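Local coordinates for USP37 protein (Homo sapiens, PDB 3U12) that is the pleckstrin homology domain of a protein that probably cleaves ubiquitin from its conjugates as a thiol-dependent deubiquitinase, at residues G24-R29 against L54-N59; S70-N75 against L90-N95. One frame throughout, in Å; residues are numbered along the deposited sequence.

In the fold
From the N terminus, the chain turns a corner at Gly24 and enters strand 25-30, runs back along strand 39-48 and returns through strand 51-58, where contact 1 closes a loop of 24 residues against 24-29. It then passes strand 65-68 to reach 70-75, the start of the hairpin that contact 2 closes with 90-95. The two loops follow one another in series, neither nesting nor crossing, with centres about 16 Å apart. Contact 1 packs side chains across the interior of the curled antiparallel sheet, whereas contact 2 joins neighbouring strands by backbone bonds. They meet where Leu54, in one of its two conformers, packs against Leu90.

Contact 1: residues G24-R29 against L54-N59; sequences GPIRIR and LVVHYN
Ile26 and Ile28, alternate residues of strand 25-29, direct their side chains toward Val56 and Tyr58 of strand 54-58, a case of two strands that meet by packing inside the curled antiparallel sheet of the PH fold rather than by backbone pairing. Their axes come no closer than 9.1 Å and run at 124° to each other, and no direct hydrogen bond links the segments. Among the apolar contacts, Ile28 and Val56 reach for each other tip to tip, CD1 of the isoleucine lying 3.8 Å from CG1 of the valine. Ile26 uses its branch methyl: chi1 of -69° sets CG1 beside the backbone N and leaves CG2 anti to it, 4.0 Å from Tyr58 CE1 and 4.2 Å from Val56 CG1. The tyrosine ring lies oblique to that methyl, and its hydroxyl end extends far enough for OH to come within 3.5 Å of Ile28 CD1. The polar part of the contact is carried by a water, which donates to Ile26 O at 2.9 Å and is hydrogen-bonded to Tyr58 OH at 2.6 Å, thereby tying the phenol to the backbone of strand 25-29. Around this buried packing, strand 39-48 contributes Phe43 against Ile26, Lys39 makes a cation-pi interaction with Tyr58, strand 97-104 adds Ile100 and Leu98 beside the two isoleucines, and strand 65-68 brings Phe67 against Ile28 and Val56.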
loop_
_atom_site.group_PDB
_atom_site.type_symbol
_atom_site.label_atom_id
_atom_site.label_comp_id
_atom_site.label_asym_id
_atom_site.label_seq_id
_atom_site.Cartn_x
_atom_site.Cartn_y
_atom_site.Cartn_z
ATOM N N GLY A 24 3.566 5.124 7.812
ATOM C CA GLY A 24 2.481 5.985 8.268
ATOM C C GLY A 24 1.304 5.222 8.840
ATOM O O GLY A 24 1.283 3.995 8.772
ATOM N N PRO A 25 0.284 5.920 9.388
ATOM C CA PRO A 25 -0.912 5.203 9.851
ATOM C C PRO A 25 -1.547 4.444 8.677
ATOM O O PRO A 25 -1.653 4.976 7.566
ATOM C CB PRO A 25 -1.816 6.319 10.385
ATOM C CG PRO A 25 -0.901 7.486 10.620
ATOM C CD PRO A 25 0.115 7.384 9.527
ATOM N N ILE A 26 -1.903 3.186 8.920
ATOM C CA ILE A 26 -2.478 2.283 7.926
ATOM C C ILE A 26 -3.880 1.794 8.332
ATOM O O ILE A 26 -4.090 1.407 9.474
ATOM C CB ILE A 26 -1.516 1.082 7.672
ATOM C CG1 ILE A 26 -0.225 1.555 6.931
ATOM C CG2 ILE A 26 -2.214 -0.079 6.886
ATOM C CD1 ILE A 26 0.918 0.487 6.892
ATOM N N ARG A 27 -4.819 1.789 7.365
ATOM C CA ARG A 27 -6.177 1.289 7.543
ATOM C C ARG A 27 -6.451 0.380 6.352
ATOM O O ARG A 27 -6.145 0.746 5.222
ATOM C CB ARG A 27 -7.185 2.453 7.551
ATOM C CG ARG A 27 -8.258 2.323 8.604
ATOM C CD ARG A 27 -9.490 3.133 8.250
ATOM N NE ARG A 27 -10.382 2.383 7.365
ATOM C CZ ARG A 27 -10.775 2.793 6.162
ATOM N NH1 ARG A 27 -10.383 3.974 5.695
ATOM N NH2 ARG A 27 -11.576 2.036 5.426
ATOM N N ILE A 28 -6.989 -0.818 6.600
ATOM C CA ILE A 28 -7.272 -1.760 5.520
ATOM C C ILE A 28 -8.720 -2.263 5.606
ATOM O O ILE A 28 -9.256 -2.444 6.702
ATOM C CB ILE A 28 -6.239 -2.947 5.558
ATOM C CG1 ILE A 28 -4.779 -2.432 5.304
ATOM C CG2 ILE A 28 -6.583 -4.061 4.542
ATOM C CD1 ILE A 28 -3.753 -3.408 5.669
ATOM N N ARG A 29 -9.337 -2.491 4.447
ATOM C CA ARG A 29 -10.664 -3.081 4.327
ATOM C C ARG A 29 -10.464 -4.285 3.387
ATOM O O ARG A 29 -10.178 -4.103 2.200
ATOM C CB ARG A 29 -11.684 -2.054 3.794
ATOM C CG ARG A 29 -13.058 -2.630 3.446
ATOM C CD ARG A 29 -14.117 -1.559 3.169
ATOM N NE ARG A 29 -13.695 -0.559 2.178
ATOM C CZ ARG A 29 -13.810 -0.702 0.860
ATOM N NH1 ARG A 29 -14.327 -1.811 0.346
ATOM N NH2 ARG A 29 -13.403 0.262 0.045
ATOM N N LEU A 54 2.802 -6.888 -1.833
ATOM C CA LEU A 54 2.948 -5.827 -0.844
ATOM C C LEU A 54 2.787 -6.397 0.571
ATOM O O LEU A 54 1.782 -7.042 0.862
ATOM C CB LEU A 54 1.879 -4.740 -1.117
ATOM C CG LEU A 54 1.899 -3.473 -0.244
ATOM C CD1 LEU A 54 3.131 -2.624 -0.523
ATOM C CD2 LEU A 54 0.692 -2.610 -0.538
ATOM N N VAL A 55 3.766 -6.130 1.448
ATOM C CA VAL A 55 3.736 -6.580 2.831
ATOM C C VAL A 55 3.331 -5.408 3.711
ATOM O O VAL A 55 3.908 -4.319 3.610
ATOM C CB VAL A 55 5.072 -7.183 3.320
ATOM C CG1 VAL A 55 4.922 -7.752 4.735
ATOM C CG2 VAL A 55 5.546 -8.272 2.380
ATOM N N VAL A 56 2.377 -5.660 4.612
ATOM C CA VAL A 56 1.920 -4.684 5.597
ATOM C C VAL A 56 2.518 -5.090 6.948
ATOM O O VAL A 56 2.162 -6.132 7.496
ATOM C CB VAL A 56 0.371 -4.600 5.651
ATOM C CG1 VAL A 56 -0.094 -3.653 6.767
ATOM C CG2 VAL A 56 -0.206 -4.179 4.294
ATOM N N HIS A 57 3.436 -4.280 7.468
ATOM C CA HIS A 57 4.050 -4.518 8.786
ATOM C C HIS A 57 3.486 -3.460 9.726
ATOM O O HIS A 57 3.388 -2.280 9.350
ATOM C CB HIS A 57 5.570 -4.276 8.746
ATOM C CG HIS A 57 6.385 -5.259 7.971
ATOM N ND1 HIS A 57 6.756 -5.007 6.665
ATOM C CD2 HIS A 57 7.055 -6.352 8.410
ATOM C CE1 HIS A 57 7.582 -5.982 6.329
ATOM N NE2 HIS A 57 7.781 -6.830 7.351
ATOM N N TYR A 58 3.152 -3.856 10.942
ATOM C CA TYR A 58 2.683 -2.916 11.949
ATOM C C TYR A 58 3.754 -2.749 12.996
ATOM O O TYR A 58 4.476 -3.703 13.293
ATOM C CB TYR A 58 1.379 -3.389 12.599
ATOM C CG TYR A 58 0.206 -3.406 11.644
ATOM C CD1 TYR A 58 -0.237 -2.236 11.029
ATOM C CD2 TYR A 58 -0.506 -4.581 11.404
ATOM C CE1 TYR A 58 -1.314 -2.248 10.149
ATOM C CE2 TYR A 58 -1.591 -4.601 10.532
ATOM C CZ TYR A 58 -2.012 -3.425 9.933
ATOM O OH TYR A 58 -3.068 -3.446 9.060
ATOM N N ASN A 59 3.874 -1.524 13.542
ATOM C CA ASN A 59 4.815 -1.216 14.620
ATOM C C ASN A 59 4.562 -2.102 15.839
ATOM O O ASN A 59 5.531 -2.544 16.432
ATOM C CB ASN A 59 4.725 0.256 15.041
ATOM C CG ASN A 59 5.362 1.228 14.091
ATOM O OD1 ASN A 59 5.642 0.933 12.924
ATOM N ND2 ASN A 59 5.590 2.429 14.579
HETATM O O HOH W 1 -4.587 -1.393 9.713
#

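Contact 2: residues S70-N75 against L90-N95. With SO4 (sulfate ion), chain C.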
loop_
_atom_site.group_PDB
_atom_site.type_symbol
_atom_site.label_atom_id
_atom_site.label_comp_id
_atom_site.label_asym_id
_atom_site.label_seq_id
_atom_site.Cartn_x
_atom_site.Cartn_y
_atom_site.Cartn_z
ATOM N N SER A 70 0.790 -7.956 -8.673
ATOM C CA SER A 70 0.841 -8.363 -10.097
ATOM C C SER A 70 -0.511 -8.924 -10.531
ATOM O O SER A 70 -1.061 -9.802 -9.838
ATOM C CB SER A 70 1.918 -9.420 -10.317
ATOM O OG SER A 70 3.204 -8.864 -10.116
ATOM N N HIS A 71 -1.081 -8.341 -11.616
ATOM C CA HIS A 71 -2.402 -8.667 -12.183
ATOM C C HIS A 71 -3.490 -8.566 -11.095
ATOM O O HIS A 71 -4.435 -9.354 -11.131
ATOM C CB HIS A 71 -2.416 -10.105 -12.802
ATOM C CG HIS A 71 -1.389 -10.320 -13.870
ATOM N ND1 HIS A 71 -1.500 -9.721 -15.110
ATOM C CD2 HIS A 71 -0.263 -11.066 -13.844
ATOM C CE1 HIS A 71 -0.444 -10.120 -15.801
ATOM N NE2 HIS A 71 0.333 -10.925 -15.079
ATOM N N ASN A 72 -3.325 -7.650 -10.103
ATOM C CA ASN A 72 -4.270 -7.530 -8.983
ATOM C C ASN A 72 -4.528 -6.074 -8.547
ATOM O O ASN A 72 -5.232 -5.852 -7.570
ATOM C CB ASN A 72 -3.809 -8.391 -7.778
ATOM C CG ASN A 72 -4.904 -8.695 -6.764
ATOM O OD1 ASN A 72 -6.071 -8.835 -7.108
ATOM N ND2 ASN A 72 -4.561 -8.799 -5.481
ATOM N N ILE A 73 -4.011 -5.089 -9.275
ATOM C CA ILE A 73 -4.239 -3.678 -8.945
ATOM C C ILE A 73 -5.432 -3.168 -9.759
ATOM O O ILE A 73 -5.482 -3.360 -10.982
ATOM C CB ILE A 73 -2.982 -2.791 -9.193
ATOM C CG1 ILE A 73 -1.816 -3.182 -8.244
ATOM C CG2 ILE A 73 -3.318 -1.293 -9.044
ATOM C CD1 ILE A 73 -0.446 -2.432 -8.613
ATOM N N LYS A 74 -6.387 -2.537 -9.067
ATOM C CA LYS A 74 -7.569 -1.956 -9.685
ATOM C C LYS A 74 -7.304 -0.472 -9.880
ATOM O O LYS A 74 -7.372 0.013 -11.013
ATOM C CB LYS A 74 -8.822 -2.196 -8.823
ATOM C CG LYS A 74 -10.123 -2.004 -9.616
ATOM C CD LYS A 74 -11.320 -1.738 -8.726
ATOM C CE LYS A 74 -12.091 -2.984 -8.373
ATOM N NZ LYS A 74 -13.425 -2.642 -7.812
ATOM N N ASN A 75 -6.977 0.254 -8.788
ATOM C CA ASN A 75 -6.671 1.691 -8.875
ATOM C C ASN A 75 -5.791 2.171 -7.719
ATOM O O ASN A 75 -5.660 1.498 -6.680
ATOM C CB ASN A 75 -7.942 2.557 -9.019
ATOM C CG ASN A 75 -8.997 2.375 -7.966
ATOM O OD1 ASN A 75 -8.808 2.715 -6.798
ATOM N ND2 ASN A 75 -10.175 1.939 -8.387
ATOM N N LEU A 90 -4.863 2.404 -2.294
ATOM C CA LEU A 90 -4.699 1.304 -3.230
ATOM C C LEU A 90 -5.904 0.379 -3.169
ATOM O O LEU A 90 -6.151 -0.232 -2.128
ATOM C CB LEU A 90 -3.430 0.528 -2.835
ATOM C CG LEU A 90 -3.100 -0.767 -3.591
ATOM C CD1 LEU A 90 -2.851 -0.513 -5.072
ATOM C CD2 LEU A 90 -1.898 -1.461 -2.962
ATOM N N THR A 91 -6.616 0.243 -4.297
ATOM C CA THR A 91 -7.711 -0.708 -4.428
ATOM C C THR A 91 -7.203 -1.867 -5.282
ATOM O O THR A 91 -6.631 -1.653 -6.357
ATOM C CB THR A 91 -8.974 -0.066 -5.000
ATOM O OG1 THR A 91 -9.242 1.156 -4.314
ATOM C CG2 THR A 91 -10.192 -0.992 -4.930
ATOM N N LEU A 92 -7.429 -3.089 -4.812
ATOM C CA LEU A 92 -7.058 -4.301 -5.537
ATOM C C LEU A 92 -8.247 -4.844 -6.318
ATOM O O LEU A 92 -9.361 -4.424 -6.050
ATOM C CB LEU A 92 -6.493 -5.357 -4.558
ATOM C CG LEU A 92 -5.242 -4.897 -3.761
ATOM C CD1 LEU A 92 -4.766 -5.994 -2.791
ATOM C CD2 LEU A 92 -4.131 -4.419 -4.698
ATOM N N GLN A 93 -8.021 -5.772 -7.278
ATOM C CA GLN A 93 -9.066 -6.350 -8.133
ATOM C C GLN A 93 -10.051 -7.221 -7.341
ATOM O O GLN A 93 -11.196 -7.400 -7.776
ATOM C CB GLN A 93 -8.465 -7.104 -9.342
ATOM C CG GLN A 93 -7.874 -6.140 -10.393
ATOM C CD GLN A 93 -7.258 -6.772 -11.628
ATOM O OE1 GLN A 93 -7.662 -7.844 -12.102
ATOM N NE2 GLN A 93 -6.325 -6.050 -12.253
ATOM N N ASP A 94 -9.636 -7.705 -6.160
ATOM C CA ASP A 94 -10.520 -8.479 -5.295
ATOM C C ASP A 94 -11.294 -7.547 -4.326
ATOM O O ASP A 94 -11.979 -8.026 -3.423
ATOM C CB ASP A 94 -9.744 -9.576 -4.559
ATOM C CG ASP A 94 -8.914 -9.093 -3.396
ATOM O OD1 ASP A 94 -8.437 -7.936 -3.443
ATOM O OD2 ASP A 94 -8.680 -9.895 -2.464
ATOM N N ASN A 95 -11.167 -6.215 -4.528
ATOM C CA ASN A 95 -11.854 -5.141 -3.795
ATOM C C ASN A 95 -11.221 -4.792 -2.451
ATOM O O ASN A 95 -11.757 -3.928 -1.749
ATOM C CB ASN A 95 -13.373 -5.412 -3.642
ATOM C CG ASN A 95 -14.108 -5.339 -4.951
ATOM O OD1 ASN A 95 -13.847 -4.471 -5.783
ATOM N ND2 ASN A 95 -15.041 -6.255 -5.166
HETATM S S SO4 C . -4.449 -7.616 -15.580
HETATM O O1 SO4 C . -5.039 -7.351 -16.902
HETATM O O2 SO4 C . -4.813 -8.973 -15.148
HETATM O O3 SO4 C . -2.991 -7.496 -15.675
HETATM O O4 SO4 C . -4.955 -6.632 -14.607
#
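Two consecutive residues, Lys74 and Asn75, sit across from the single Thr91, and the pair of hairpin strands illustrates how a classic beta bulge accommodates an extra residue. Thr91 O accepts both Lys74 N, at 2.9 Å, and Asn75 N, at 3.1 Å, the two donors arriving from the same face of its carbonyl plane. Thr91 N returns a bond to Asn75 O, while Ile73 pairs with Leu92 as an antiparallel non-hydrogen-bonded pair. Gln93 N donates to Asn72 O at 2.8 Å.

The side chain of Gln93 can be followed outward. CB lies 3.7 Å from Asn72 OD1; Asn72 ND2 is itself bonded to Gln68 O. CG passes 3.7 Å from Ile73 O, and the chain is extended beyond it (chi2 -180°), carrying the amide to a sulfate ion. CD and OE1 skirt His71 O. NE2 ends the chain with two acceptors: Ile73 O at 3.1 Å, in the plane of the amide and almost straight at the hydrogen (176°), although NE2 sits above the Ile73 carbonyl plane, and sulfate O4 at 2.8 Å. His71 ND1 grips O3 of the same ion, which Asn121 ND2 also binds.

Lys74 reaches across to the turn Leu92-Asn95, where NZ donates to Asn95 OD1 nearly along the C=O axis. In this hairpin of the PH-domain sheet, Ile73 packs against Leu115 and Val118 of the C-terminal helix 105-119. Three donors thus converge on an anion probably from the crystallisation liquor; its charge would be expected to favour a protonated His71, but implies no physiological ligand.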